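Tubulin-specific chaperone (Trypanosoma brucei, PDB 4B6W) probably binds alpha-tubulin as tubulin-binding cofactor B, a chaperone whose ubiquitin-like domain forms this chain. Local coordinates at residues I50-I55 / D74-H79. Numbering follows the deposited sequence.
Sequences IDDRGI and DEFVIH
Ile50 and Val77 pair across neighbouring strands as an antiparallel hydrogen-bonded pair. Ile50 N gives its hydrogen to Val77 O at 2.8 Å, and Val77 N returns the bond to Ile50 O at 2.8 Å, both nearly straight. On the sheet face that these two residues share, Ile50 CB stands 4.2 Å from Val77 CB. Ile50 CG1, anti to the carbonyl carbon (chi1 -54°), reaches along to His79, Ile50 CD1 resting 3.7 Å from His79 CB; the imidazole beyond is hydrogen-bonded through ND1 to Thr8.

One residue further, the chain of Asp51 lies over the Phe76 ring. Its CA sits almost centrally above one face, 3.7 Å from the ring centroid, in a CH-pi contact, while Asp51 CB comes 3.5 Å from Phe76 CZ. Asp52 crosses the ring obliquely and sets its CB 3.5 Å from Glu75 O.

Asp51 OD1 accepts from Arg53 N, making an Asx turn, and from Ile55 N on the opposite carboxylate face. With the Gly54 N to Asp51 O bond, these probably steady the type I turn Asp51-Gly54, between strand 45-50, which pairs with the last strand 77-82, and edge strand 56-58, in the 2-1-5-3-4 mixed sheet of the ubiquitin-like beta-grasp fold.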
# COMPACT_ATOMS: atom_id res chain seq x y z
N ILE A 50 -0.01 -6.38 -4.49
CA ILE A 50 -0.38 -7.14 -5.66
C ILE A 50 0.67 -6.87 -6.73
O ILE A 50 1.06 -5.75 -6.94
CB ILE A 50 -1.78 -6.73 -6.17
CG1 ILE A 50 -2.82 -6.83 -5.04
CG2 ILE A 50 -2.21 -7.60 -7.37
CD1 ILE A 50 -4.08 -5.92 -5.22
N ASP A 51 1.15 -7.89 -7.41
CA ASP A 51 2.04 -7.61 -8.53
C ASP A 51 1.27 -7.12 -9.77
O ASP A 51 0.04 -6.99 -9.78
CB ASP A 51 2.95 -8.81 -8.82
CG ASP A 51 2.31 -9.85 -9.71
OD1 ASP A 51 1.11 -9.73 -10.01
OD2 ASP A 51 3.04 -10.80 -10.11
N ASP A 52 2.03 -6.81 -10.81
CA ASP A 52 1.48 -6.31 -12.08
C ASP A 52 0.72 -7.36 -12.91
O ASP A 52 0.15 -7.02 -13.93
CB ASP A 52 2.60 -5.72 -12.92
CG ASP A 52 3.77 -6.68 -13.11
OD1 ASP A 52 4.03 -7.50 -12.21
OD2 ASP A 52 4.45 -6.61 -14.16
N ARG A 53 0.77 -8.62 -12.52
CA ARG A 53 -0.08 -9.65 -13.12
C ARG A 53 -1.36 -9.93 -12.30
O ARG A 53 -2.10 -10.88 -12.59
CB ARG A 53 0.71 -10.94 -13.25
CG ARG A 53 1.90 -10.84 -14.18
CD ARG A 53 3.16 -11.26 -13.45
NE ARG A 53 4.20 -11.66 -14.38
CZ ARG A 53 5.01 -12.71 -14.21
NH1 ARG A 53 4.92 -13.48 -13.12
NH2 ARG A 53 5.92 -12.99 -15.13
N GLY A 54 -1.63 -9.12 -11.28
CA GLY A 54 -2.80 -9.34 -10.45
C GLY A 54 -2.63 -10.40 -9.37
O GLY A 54 -3.58 -10.78 -8.74
N ILE A 55 -1.41 -10.86 -9.12
CA ILE A 55 -1.18 -11.91 -8.15
C ILE A 55 -0.84 -11.29 -6.80
O ILE A 55 -0.01 -10.43 -6.70
CB ILE A 55 -0.04 -12.85 -8.63
CG1 ILE A 55 -0.44 -13.47 -9.99
CG2 ILE A 55 0.29 -13.94 -7.56
CD1 ILE A 55 0.51 -14.48 -10.54
N ASP A 74 8.53 -2.09 -9.43
CA ASP A 74 7.78 -1.11 -10.20
C ASP A 74 6.54 -1.76 -10.80
O ASP A 74 6.57 -2.93 -11.23
CB ASP A 74 8.64 -0.51 -11.32
CG ASP A 74 9.71 0.42 -10.81
OD1 ASP A 74 9.41 1.37 -10.10
OD2 ASP A 74 10.89 0.21 -11.12
N GLU A 75 5.45 -1.00 -10.81
CA GLU A 75 4.20 -1.34 -11.47
C GLU A 75 3.33 -2.27 -10.64
O GLU A 75 2.29 -2.74 -11.10
CB GLU A 75 4.42 -1.88 -12.89
CG GLU A 75 5.59 -1.24 -13.71
CD GLU A 75 5.56 0.29 -13.75
OE1 GLU A 75 4.43 0.84 -13.60
OE2 GLU A 75 6.65 0.95 -13.95
N PHE A 76 3.76 -2.51 -9.41
CA PHE A 76 3.00 -3.28 -8.43
C PHE A 76 1.90 -2.39 -7.88
O PHE A 76 1.95 -1.18 -8.08
CB PHE A 76 3.90 -3.75 -7.28
CG PHE A 76 4.65 -5.03 -7.55
CD1 PHE A 76 5.04 -5.39 -8.83
CD2 PHE A 76 5.00 -5.86 -6.50
CE1 PHE A 76 5.74 -6.56 -9.05
CE2 PHE A 76 5.71 -7.03 -6.71
CZ PHE A 76 6.08 -7.38 -7.98
N VAL A 77 0.93 -2.98 -7.17
CA VAL A 77 -0.24 -2.25 -6.71
C VAL A 77 -0.35 -2.45 -5.22
O VAL A 77 -0.32 -3.59 -4.72
CB VAL A 77 -1.53 -2.74 -7.42
CG1 VAL A 77 -2.77 -2.08 -6.86
CG2 VAL A 77 -1.44 -2.50 -8.93
N ILE A 78 -0.43 -1.34 -4.49
CA ILE A 78 -0.68 -1.44 -3.07
C ILE A 78 -2.18 -1.18 -2.92
O ILE A 78 -2.66 -0.08 -3.26
CB ILE A 78 0.11 -0.41 -2.25
CG1 ILE A 78 1.60 -0.78 -2.18
CG2 ILE A 78 -0.45 -0.34 -0.83
CD1 ILE A 78 2.45 0.24 -1.47
N HIS A 79 -2.91 -2.20 -2.45
CA HIS A 79 -4.36 -2.11 -2.27
C HIS A 79 -4.65 -1.88 -0.80
O HIS A 79 -4.17 -2.61 0.07
CB HIS A 79 -5.04 -3.38 -2.78
CG HIS A 79 -6.52 -3.42 -2.55
ND1 HIS A 79 -7.40 -2.55 -3.16
CD2 HIS A 79 -7.28 -4.26 -1.79
CE1 HIS A 79 -8.63 -2.85 -2.79
NE2 HIS A 79 -8.59 -3.88 -1.96